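Local coordinates for uncharacterized protein VP1736 (Vibrio parahaemolyticus, PDB 3LXQ) that is of unknown function but carries a sulfatase-family domain of the alkaline phosphatase superfamily, built on a mixed central beta sheet, at residues L96-V101 with H320-A325; Q125-G130 with A378-D383; S248-P253 with N272-Y277. One frame throughout, in Å; residues are numbered along the deposited sequence.

Interaction 1. Residues L96-V101 with H320-A325; sequences LGAQFV and HFHIPA
A single backbone hydrogen bond joins the segments: the N-H of Ala-98, at the start of a short 3-10 turn, reaches His-322 O over 3.0 Å at 161°, the donor tilted from the carbonyl plane, while the alpha carbons of Ala-98 and Ile-323 come within 4.6 Å. Beside this bond the methyl of Ala-98 lies over one face of the His-322 imidazole. Ala-98 CB is 3.9 Å from the centroid of the His-322 ring and 26° off its normal, a CH-pi contact displaced toward the rim, with ND1 the nearest ring atom. The imidazole is itself fixed in rotation by a hydrogen bond from its NE2 to Thr-124 O. In the alkaline phosphatase-like fold, loops that follow the carboxyl ends of central strands gather along one rim of the sheet, and here the loop after strand 87-93 lies against the opening of strand 322-328. Further along that strand Pro-324 faces segment 96-101. Its CG is touched by two branches, Leu-96 CD2 at 3.9 Å and Val-101 CG2, also at 3.9 Å; the latter stands anti to the carbonyl carbon of Val-101, which turns it onto the proline. Pro-324 CD packs closely on Leu-96 O, 3.0 Å away, and this buried carbonyl oxygen has no hydrogen-bond partner in the model. At the other end the Gln-99 amide meets the edge of the His-320 ring, NE2 to ND1 4.1 Å, with the two planes 74° apart. The pair is bridged rather than bonded directly, since the carboxylate of Asp-307 accepts from Gln-99 NE2 through OD1 and pairs with His-320 ND1 through OD2.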
loop_
_atom_site.group_PDB
_atom_site.type_symbol
_atom_site.label_atom_id
_atom_site.label_comp_id
_atom_site.label_asym_id
_atom_site.label_seq_id
_atom_site.Cartn_x
_atom_site.Cartn_y
_atom_site.Cartn_z
ATOM N N LEU A 96 2.571 5.818 -8.946
ATOM C CA LEU A 96 1.384 5.724 -9.792
ATOM C C LEU A 96 0.155 6.373 -9.131
ATOM O O LEU A 96 -0.718 5.695 -8.621
ATOM C CB LEU A 96 1.112 4.268 -10.182
ATOM C CG LEU A 96 0.079 4.032 -11.298
ATOM C CD1 LEU A 96 0.570 4.569 -12.605
ATOM C CD2 LEU A 96 -0.272 2.545 -11.441
ATOM N N GLY A 97 0.104 7.699 -9.142
ATOM C CA GLY A 97 -1.047 8.417 -8.616
ATOM C C GLY A 97 -2.249 8.293 -9.527
ATOM O O GLY A 97 -2.111 7.987 -10.720
ATOM N N ALA A 98 -3.427 8.552 -8.964
ATOM C CA ALA A 98 -4.691 8.488 -9.698
ATOM C C ALA A 98 -4.763 9.495 -10.836
ATOM O O ALA A 98 -5.499 9.276 -11.809
ATOM C CB ALA A 98 -5.883 8.694 -8.741
ATOM N N GLN A 99 -4.023 10.600 -10.694
ATOM C CA GLN A 99 -3.921 11.628 -11.733
ATOM C C GLN A 99 -3.401 11.069 -13.066
ATOM O O GLN A 99 -3.654 11.647 -14.130
ATOM C CB GLN A 99 -3.072 12.820 -11.257
ATOM C CG GLN A 99 -1.572 12.528 -11.079
ATOM C CD GLN A 99 -0.753 13.743 -10.632
ATOM O OE1 GLN A 99 -0.987 14.867 -11.066
ATOM N NE2 GLN A 99 0.222 13.506 -9.766
ATOM N N PHE A 100 -2.687 9.948 -13.000
ATOM C CA PHE A 100 -2.128 9.304 -14.188
ATOM C C PHE A 100 -2.958 8.113 -14.661
ATOM O O PHE A 100 -2.534 7.389 -15.566
ATOM C CB PHE A 100 -0.689 8.828 -13.937
ATOM C CG PHE A 100 0.229 9.886 -13.383
ATOM C CD1 PHE A 100 0.606 10.986 -14.156
ATOM C CD2 PHE A 100 0.742 9.766 -12.086
ATOM C CE1 PHE A 100 1.468 11.968 -13.642
ATOM C CE2 PHE A 100 1.607 10.744 -11.559
ATOM C CZ PHE A 100 1.968 11.850 -12.345
ATOM N N VAL A 101 -4.127 7.902 -14.052
ATOM C CA VAL A 101 -4.970 6.746 -14.390
ATOM C C VAL A 101 -6.261 7.130 -15.130
ATOM O O VAL A 101 -7.145 7.789 -14.578
ATOM C CB VAL A 101 -5.298 5.864 -13.151
ATOM C CG1 VAL A 101 -6.028 4.599 -13.582
ATOM C CG2 VAL A 101 -4.035 5.493 -12.394
ATOM N N HIS A 320 -3.736 14.158 -3.877
ATOM C CA HIS A 320 -2.397 13.616 -4.076
ATOM C C HIS A 320 -2.027 12.446 -3.170
ATOM O O HIS A 320 -0.871 12.053 -3.104
ATOM C CB HIS A 320 -1.364 14.721 -4.002
ATOM C CG HIS A 320 -1.459 15.686 -5.135
ATOM N ND1 HIS A 320 -0.929 15.417 -6.378
ATOM C CD2 HIS A 320 -2.048 16.903 -5.229
ATOM C CE1 HIS A 320 -1.170 16.437 -7.185
ATOM N NE2 HIS A 320 -1.841 17.354 -6.510
ATOM N N PHE A 321 -3.019 11.891 -2.486
ATOM C CA PHE A 321 -2.869 10.597 -1.818
ATOM C C PHE A 321 -3.727 9.561 -2.533
ATOM O O PHE A 321 -3.679 8.354 -2.223
ATOM C CB PHE A 321 -3.241 10.721 -0.338
ATOM C CG PHE A 321 -2.253 11.526 0.467
ATOM C CD1 PHE A 321 -2.297 12.920 0.469
ATOM C CD2 PHE A 321 -1.274 10.889 1.212
ATOM C CE1 PHE A 321 -1.375 13.670 1.192
ATOM C CE2 PHE A 321 -0.353 11.626 1.944
ATOM C CZ PHE A 321 -0.409 13.022 1.942
ATOM N N HIS A 322 -4.507 10.036 -3.501
ATOM C CA HIS A 322 -5.440 9.199 -4.231
ATOM C C HIS A 322 -4.695 8.310 -5.229
ATOM O O HIS A 322 -3.892 8.773 -6.033
ATOM C CB HIS A 322 -6.524 10.064 -4.882
ATOM C CG HIS A 322 -7.667 9.288 -5.463
ATOM N ND1 HIS A 322 -8.411 9.756 -6.527
ATOM C CD2 HIS A 322 -8.199 8.087 -5.136
ATOM C CE1 HIS A 322 -9.352 8.879 -6.826
ATOM N NE2 HIS A 322 -9.244 7.855 -5.999
ATOM N N ILE A 323 -4.952 7.009 -5.143
ATOM C CA ILE A 323 -4.150 6.022 -5.843
ATOM C C ILE A 323 -5.052 4.925 -6.385
ATOM O O ILE A 323 -6.135 4.697 -5.853
ATOM C CB ILE A 323 -3.034 5.407 -4.928
ATOM C CG1 ILE A 323 -3.596 4.903 -3.592
ATOM C CG2 ILE A 323 -1.959 6.434 -4.632
ATOM C CD1 ILE A 323 -2.694 3.868 -2.891
ATOM N N PRO A 324 -4.621 4.261 -7.467
ATOM C CA PRO A 324 -5.343 3.080 -7.928
ATOM C C PRO A 324 -5.072 1.887 -7.026
ATOM O O PRO A 324 -4.025 1.811 -6.388
ATOM C CB PRO A 324 -4.739 2.825 -9.309
ATOM C CG PRO A 324 -3.340 3.366 -9.206
ATOM C CD PRO A 324 -3.460 4.569 -8.320
ATOM N N ALA A 325 -6.028 0.972 -6.957
ATOM C CA ALA A 325 -5.813 -0.306 -6.307
ATOM C C ALA A 325 -6.711 -1.281 -7.010
ATOM O O ALA A 325 -7.874 -0.987 -7.247
ATOM C CB ALA A 325 -6.148 -0.238 -4.818
#

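Interaction 2. Residues Q125-G130 with A378-D383; sequences QMYATG and AMMQYD
Tyr-127 and Met-380, a selenomethionine, lie side by side and point the same way, one from each of two segments that run 18° apart. The selenium of Met-380 comes up obliquely to the phenol ring, 4.9 Å from the centroid of the Tyr-127 ring and 46° off its normal, a Met-aromatic contact in which CD2 is the nearest ring atom. Its chain starts between the backbone N and the carbonyl carbon and then bends twice, which carries the selenium back along the tyrosine. Ala-378 CB meets the root of the same side chain, 3.8 Å from Tyr-127 CB, also obliquely to the ring. The ring of His-322 meets that of Tyr-127 as well, their planes inclined at a shallow angle.

Beyond the tyrosine the backbones take over. Thr-129 CA lies 3.4 Å from Met-379 O in a CA-H...O contact, and the threonine methyl is near the same oxygen. Further on, Gln-381 N donates to Thr-129 O over 2.8 Å at 154°, approaching from above the carbonyl plane. The contact thereby joins strand 377-382, an outer strand of the five-stranded antiparallel sheet, to the end of strand 121-127 in the mixed sheet. Asn-342 helps to bridge the two, its side chain bonding both Met-379 N and Tyr-127 O. The amide of Gln-381 turns off to Tyr-45 OH and Asp-383 O.

Ala-128 O, buried 3.6 Å from Met-380 CB without a hydrogen-bond partner in the model, is probably a polar cost. With one conventional hydrogen bond between the segments, dispersion among Tyr-127, Ala-378 and Met-380 probably supplies much of the cohesion.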
loop_
_atom_site.group_PDB
_atom_site.type_symbol
_atom_site.label_atom_id
_atom_site.label_comp_id
_atom_site.label_asym_id
_atom_site.label_seq_id
_atom_site.Cartn_x
_atom_site.Cartn_y
_atom_site.Cartn_z
ATOM N N GLN A 125 -11.811 4.772 -4.314
ATOM C CA GLN A 125 -11.541 5.703 -3.223
ATOM C C GLN A 125 -10.426 5.210 -2.293
ATOM O O GLN A 125 -10.561 5.288 -1.081
ATOM C CB GLN A 125 -12.817 5.976 -2.406
ATOM C CG GLN A 125 -13.828 6.848 -3.129
ATOM C CD GLN A 125 -13.294 8.235 -3.445
ATOM O OE1 GLN A 125 -13.559 8.786 -4.515
ATOM N NE2 GLN A 125 -12.555 8.815 -2.508
HETATM N N MSE A 126 -9.340 4.734 -2.898
HETATM C CA MSE A 126 -8.146 4.264 -2.216
HETATM C C MSE A 126 -7.137 5.389 -1.991
HETATM O O MSE A 126 -6.825 6.147 -2.907
HETATM C CB MSE A 126 -7.478 3.162 -3.044
HETATM C CG MSE A 126 -6.244 2.552 -2.392
HETATM SE SE MSE A 126 -6.589 1.652 -0.696
HETATM C CE MSE A 126 -8.021 0.465 -1.282
ATOM N N TYR A 127 -6.630 5.482 -0.763
ATOM C CA TYR A 127 -5.634 6.502 -0.420
ATOM C C TYR A 127 -4.385 5.935 0.214
ATOM O O TYR A 127 -4.450 5.056 1.084
ATOM C CB TYR A 127 -6.249 7.585 0.467
ATOM C CG TYR A 127 -7.334 8.336 -0.252
ATOM C CD1 TYR A 127 -8.635 7.832 -0.304
ATOM C CD2 TYR A 127 -7.061 9.529 -0.914
ATOM C CE1 TYR A 127 -9.637 8.490 -0.988
ATOM C CE2 TYR A 127 -8.066 10.207 -1.594
ATOM C CZ TYR A 127 -9.355 9.683 -1.623
ATOM O OH TYR A 127 -10.351 10.335 -2.318
ATOM N N ALA A 128 -3.239 6.428 -0.241
ATOM C CA ALA A 128 -1.974 6.129 0.406
ATOM C C ALA A 128 -1.965 6.851 1.751
ATOM O O ALA A 128 -2.607 7.888 1.897
ATOM C CB ALA A 128 -0.792 6.574 -0.465
ATOM N N THR A 129 -1.299 6.254 2.740
ATOM C CA THR A 129 -1.088 6.902 4.037
ATOM C C THR A 129 0.067 7.906 3.989
ATOM O O THR A 129 0.194 8.767 4.875
ATOM C CB THR A 129 -0.768 5.872 5.121
ATOM O OG1 THR A 129 0.400 5.158 4.727
ATOM C CG2 THR A 129 -1.929 4.883 5.330
ATOM N N GLY A 130 0.908 7.803 2.956
ATOM C CA GLY A 130 2.054 8.702 2.801
ATOM C C GLY A 130 2.365 9.214 1.408
ATOM O O GLY A 130 1.566 9.043 0.467
ATOM N N ALA A 378 -9.904 7.419 5.439
ATOM C CA ALA A 378 -8.526 7.405 4.967
ATOM C C ALA A 378 -7.681 8.304 5.858
ATOM O O ALA A 378 -8.017 9.496 6.091
ATOM C CB ALA A 378 -8.443 7.890 3.498
HETATM N N MSE A 379 -6.597 7.736 6.361
HETATM C CA MSE A 379 -5.577 8.517 7.043
HETATM C C MSE A 379 -4.510 8.903 6.039
HETATM O O MSE A 379 -4.064 8.073 5.265
HETATM C CB MSE A 379 -4.920 7.701 8.162
HETATM C CG MSE A 379 -5.896 6.928 9.018
HETATM SE SE MSE A 379 -4.840 6.180 10.482
HETATM C CE MSE A 379 -5.868 4.506 10.768
HETATM N N MSE A 380 -4.081 10.156 6.066
HETATM C CA MSE A 380 -2.957 10.544 5.226
HETATM C C MSE A 380 -2.008 11.553 5.870
HETATM O O MSE A 380 -2.429 12.497 6.554
HETATM C CB MSE A 380 -3.395 10.895 3.792
HETATM C CG MSE A 380 -4.439 11.947 3.664
HETATM SE SE MSE A 380 -5.745 11.627 2.224
HETATM C CE MSE A 380 -7.274 11.904 3.391
ATOM N N GLN A 381 -0.715 11.283 5.700
ATOM C CA GLN A 381 0.340 12.094 6.288
ATOM C C GLN A 381 1.080 12.805 5.189
ATOM O O GLN A 381 1.681 12.161 4.327
ATOM C CB GLN A 381 1.324 11.219 7.060
ATOM C CG GLN A 381 2.321 11.993 7.904
ATOM C CD GLN A 381 1.783 12.325 9.292
ATOM O OE1 GLN A 381 1.145 11.489 9.934
ATOM N NE2 GLN A 381 2.059 13.545 9.770
ATOM N N TYR A 382 1.028 14.135 5.225
ATOM C CA TYR A 382 1.779 14.972 4.317
ATOM C C TYR A 382 2.863 15.694 5.122
ATOM O O TYR A 382 2.613 16.754 5.711
ATOM C CB TYR A 382 0.858 15.970 3.590
ATOM C CG TYR A 382 1.586 16.855 2.603
ATOM C CD1 TYR A 382 2.044 16.338 1.385
ATOM C CD2 TYR A 382 1.821 18.207 2.877
ATOM C CE1 TYR A 382 2.717 17.126 0.478
ATOM C CE2 TYR A 382 2.499 19.011 1.971
ATOM C CZ TYR A 382 2.943 18.459 0.772
ATOM O OH TYR A 382 3.608 19.218 -0.149
ATOM N N ASP A 383 4.060 15.102 5.154
ATOM C CA ASP A 383 5.161 15.600 6.005
ATOM C C ASP A 383 4.746 15.649 7.490
ATOM O O ASP A 383 4.529 14.610 8.112
ATOM C CB ASP A 383 5.670 16.973 5.502
ATOM C CG ASP A 383 6.283 16.894 4.104
ATOM O OD1 ASP A 383 6.826 15.823 3.749
ATOM O OD2 ASP A 383 6.236 17.908 3.364
#

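Interaction 3. Residues S248-P253 with N272-Y277; sequences SSNHSP and NNAVKY
An inverse gamma turn centred on Asn-250, in the loop that follows central-sheet strand 241-246 of the sulfatase-like fold, packs Ser-249 and Asn-250 onto helix 271-289. His-251 N returns to Ser-249 O in a 2.8 Å hydrogen bond that closes the turn, and the nearest alpha carbons across the contact, those of Asn-250 and Ala-274, are 5.2 Å apart. The contact is one of van der Waals packing; no hydrogen bond joins segments 248-253 and 272-277. Asn-250 lies alongside Val-275, both side chains pointing the same way. Its CG stands opposite the backbone N (chi1 -172°), which extends the amide toward the helix; ND2 rests 3.5 Å from Val-275 CG2, while OD1 lies 3.9 Å from Ala-274 CB. ND2 also donates to Glu-94 O, which helps to fix the orientation of a carboxamide packed on a valine methyl. About one turn on from Ala-274, Tyr-277 carries its hydroxyl past the loop to Ser-219 OG and Glu-221 N, and those bonds probably help to hold the ring beside Ser-249. On the far flank of the turn, His-251 bends back to its own loop, ND1 donating to Ser-248 O almost in a straight line (174°), and stacks on Trp-216. The serine hydroxyl meets the tyrosine ring obliquely, with Ser-249 OG 3.6 Å from Tyr-277 CE2.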
loop_
_atom_site.group_PDB
_atom_site.type_symbol
_atom_site.label_atom_id
_atom_site.label_comp_id
_atom_site.label_asym_id
_atom_site.label_seq_id
_atom_site.Cartn_x
_atom_site.Cartn_y
_atom_site.Cartn_z
ATOM N N SER A 248 10.362 0.494 -10.839
ATOM C CA SER A 248 11.487 1.447 -10.759
ATOM C C SER A 248 11.596 2.404 -11.946
ATOM O O SER A 248 12.246 3.455 -11.835
ATOM C CB SER A 248 12.817 0.691 -10.688
ATOM O OG SER A 248 13.018 0.150 -9.397
ATOM N N SER A 249 11.001 2.056 -13.086
ATOM C CA SER A 249 11.175 2.900 -14.287
ATOM C C SER A 249 10.730 4.337 -14.089
ATOM O O SER A 249 11.383 5.259 -14.570
ATOM C CB SER A 249 10.473 2.321 -15.523
ATOM O OG SER A 249 11.175 1.205 -16.015
ATOM N N ASN A 250 9.602 4.514 -13.406
ATOM C CA ASN A 250 9.043 5.837 -13.165
ATOM C C ASN A 250 9.797 6.633 -12.088
ATOM O O ASN A 250 9.291 6.844 -10.978
ATOM C CB ASN A 250 7.549 5.717 -12.845
ATOM C CG ASN A 250 6.863 7.053 -12.769
ATOM O OD1 ASN A 250 7.336 8.036 -13.328
ATOM N ND2 ASN A 250 5.748 7.102 -12.058
ATOM N N HIS A 251 11.019 7.048 -12.435
ATOM C CA HIS A 251 11.870 7.931 -11.636
ATOM C C HIS A 251 12.620 8.818 -12.610
ATOM O O HIS A 251 13.046 8.347 -13.673
ATOM C CB HIS A 251 12.971 7.157 -10.918
ATOM C CG HIS A 251 12.569 6.531 -9.624
ATOM N ND1 HIS A 251 12.263 5.191 -9.518
ATOM C CD2 HIS A 251 12.478 7.043 -8.375
ATOM C CE1 HIS A 251 11.973 4.910 -8.259
ATOM N NE2 HIS A 251 12.093 6.017 -7.545
ATOM N N SER A 252 12.811 10.081 -12.240
ATOM C CA SER A 252 13.668 10.991 -13.002
ATOM C C SER A 252 15.052 10.354 -13.079
ATOM O O SER A 252 15.545 9.829 -12.068
ATOM C CB SER A 252 13.751 12.357 -12.313
ATOM O OG SER A 252 14.672 13.209 -12.977
ATOM N N PRO A 253 15.697 10.404 -14.256
ATOM C CA PRO A 253 15.360 11.172 -15.467
ATOM C C PRO A 253 14.417 10.498 -16.478
ATOM O O PRO A 253 14.242 11.028 -17.571
ATOM C CB PRO A 253 16.724 11.390 -16.105
ATOM C CG PRO A 253 17.471 10.128 -15.766
ATOM C CD PRO A 253 16.958 9.657 -14.425
ATOM N N ASN A 272 4.977 11.400 -17.610
ATOM C CA ASN A 272 3.791 10.843 -18.271
ATOM C C ASN A 272 4.129 9.603 -19.079
ATOM O O ASN A 272 3.476 8.565 -18.933
ATOM C CB ASN A 272 3.099 11.878 -19.161
ATOM C CG ASN A 272 2.479 13.034 -18.373
ATOM O OD1 ASN A 272 2.262 14.118 -18.924
ATOM N ND2 ASN A 272 2.197 12.814 -17.097
ATOM N N ASN A 273 5.169 9.707 -19.904
ATOM C CA ASN A 273 5.590 8.604 -20.772
ATOM C C ASN A 273 6.129 7.404 -19.997
ATOM O O ASN A 273 5.847 6.257 -20.353
ATOM C CB ASN A 273 6.626 9.084 -21.797
ATOM C CG ASN A 273 6.036 10.018 -22.841
ATOM O OD1 ASN A 273 4.874 9.895 -23.222
ATOM N ND2 ASN A 273 6.850 10.947 -23.325
ATOM N N ALA A 274 6.898 7.671 -18.940
ATOM C CA ALA A 274 7.381 6.607 -18.046
ATOM C C ALA A 274 6.225 5.843 -17.389
ATOM O O ALA A 274 6.276 4.606 -17.279
ATOM C CB ALA A 274 8.326 7.165 -17.004
ATOM N N VAL A 275 5.193 6.573 -16.960
ATOM C CA VAL A 275 3.960 5.943 -16.471
ATOM C C VAL A 275 3.345 5.077 -17.581
ATOM O O VAL A 275 3.053 3.898 -17.365
ATOM C CB VAL A 275 2.934 6.983 -15.935
ATOM C CG1 VAL A 275 1.554 6.342 -15.709
ATOM C CG2 VAL A 275 3.440 7.636 -14.642
ATOM N N LYS A 276 3.180 5.658 -18.770
ATOM C CA LYS A 276 2.613 4.917 -19.893
ATOM C C LYS A 276 3.473 3.708 -20.268
ATOM O O LYS A 276 2.927 2.649 -20.583
ATOM C CB LYS A 276 2.369 5.816 -21.108
ATOM C CG LYS A 276 1.521 5.148 -22.197
ATOM C CD LYS A 276 1.004 6.141 -23.221
ATOM C CE LYS A 276 -0.064 5.492 -24.095
ATOM N NZ LYS A 276 -0.369 6.292 -25.316
ATOM N N TYR A 277 4.802 3.861 -20.218
ATOM C CA TYR A 277 5.696 2.710 -20.363
ATOM C C TYR A 277 5.409 1.644 -19.301
ATOM O O TYR A 277 5.236 0.469 -19.634
ATOM C CB TYR A 277 7.198 3.076 -20.348
ATOM C CG TYR A 277 8.033 1.818 -20.243
ATOM C CD1 TYR A 277 8.229 1.003 -21.353
ATOM C CD2 TYR A 277 8.533 1.386 -19.015
ATOM C CE1 TYR A 277 8.941 -0.180 -21.255
ATOM C CE2 TYR A 277 9.250 0.200 -18.904
ATOM C CZ TYR A 277 9.447 -0.578 -20.031
ATOM O OH TYR A 277 10.166 -1.748 -19.940
#

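How the interactions relate
From the N terminus, the chain leaves strand 87-93 through 96-101, the first side of interaction 1, and soon enters 125-130, the first side of interaction 2. Interaction 3 follows: 248-253 and 272-277 close a short loop, with 18 residues between them, nested inside both longer ones. Segment 320-325 then closes interaction 1, and 378-383 closes interaction 2, so these two cross. They meet in the mixed sheet, where neighbouring strands 322-328 and 121-127 pair, Phe-321 O with Ala-128 N for one. Interaction 3 touches interaction 1 through Leu-96 and Phe-100 against Val-275, but stays about 13 Å from interaction 2 at the nearest atoms. Together they tie helix 271-289, the mixed sheet and the five-stranded sheet.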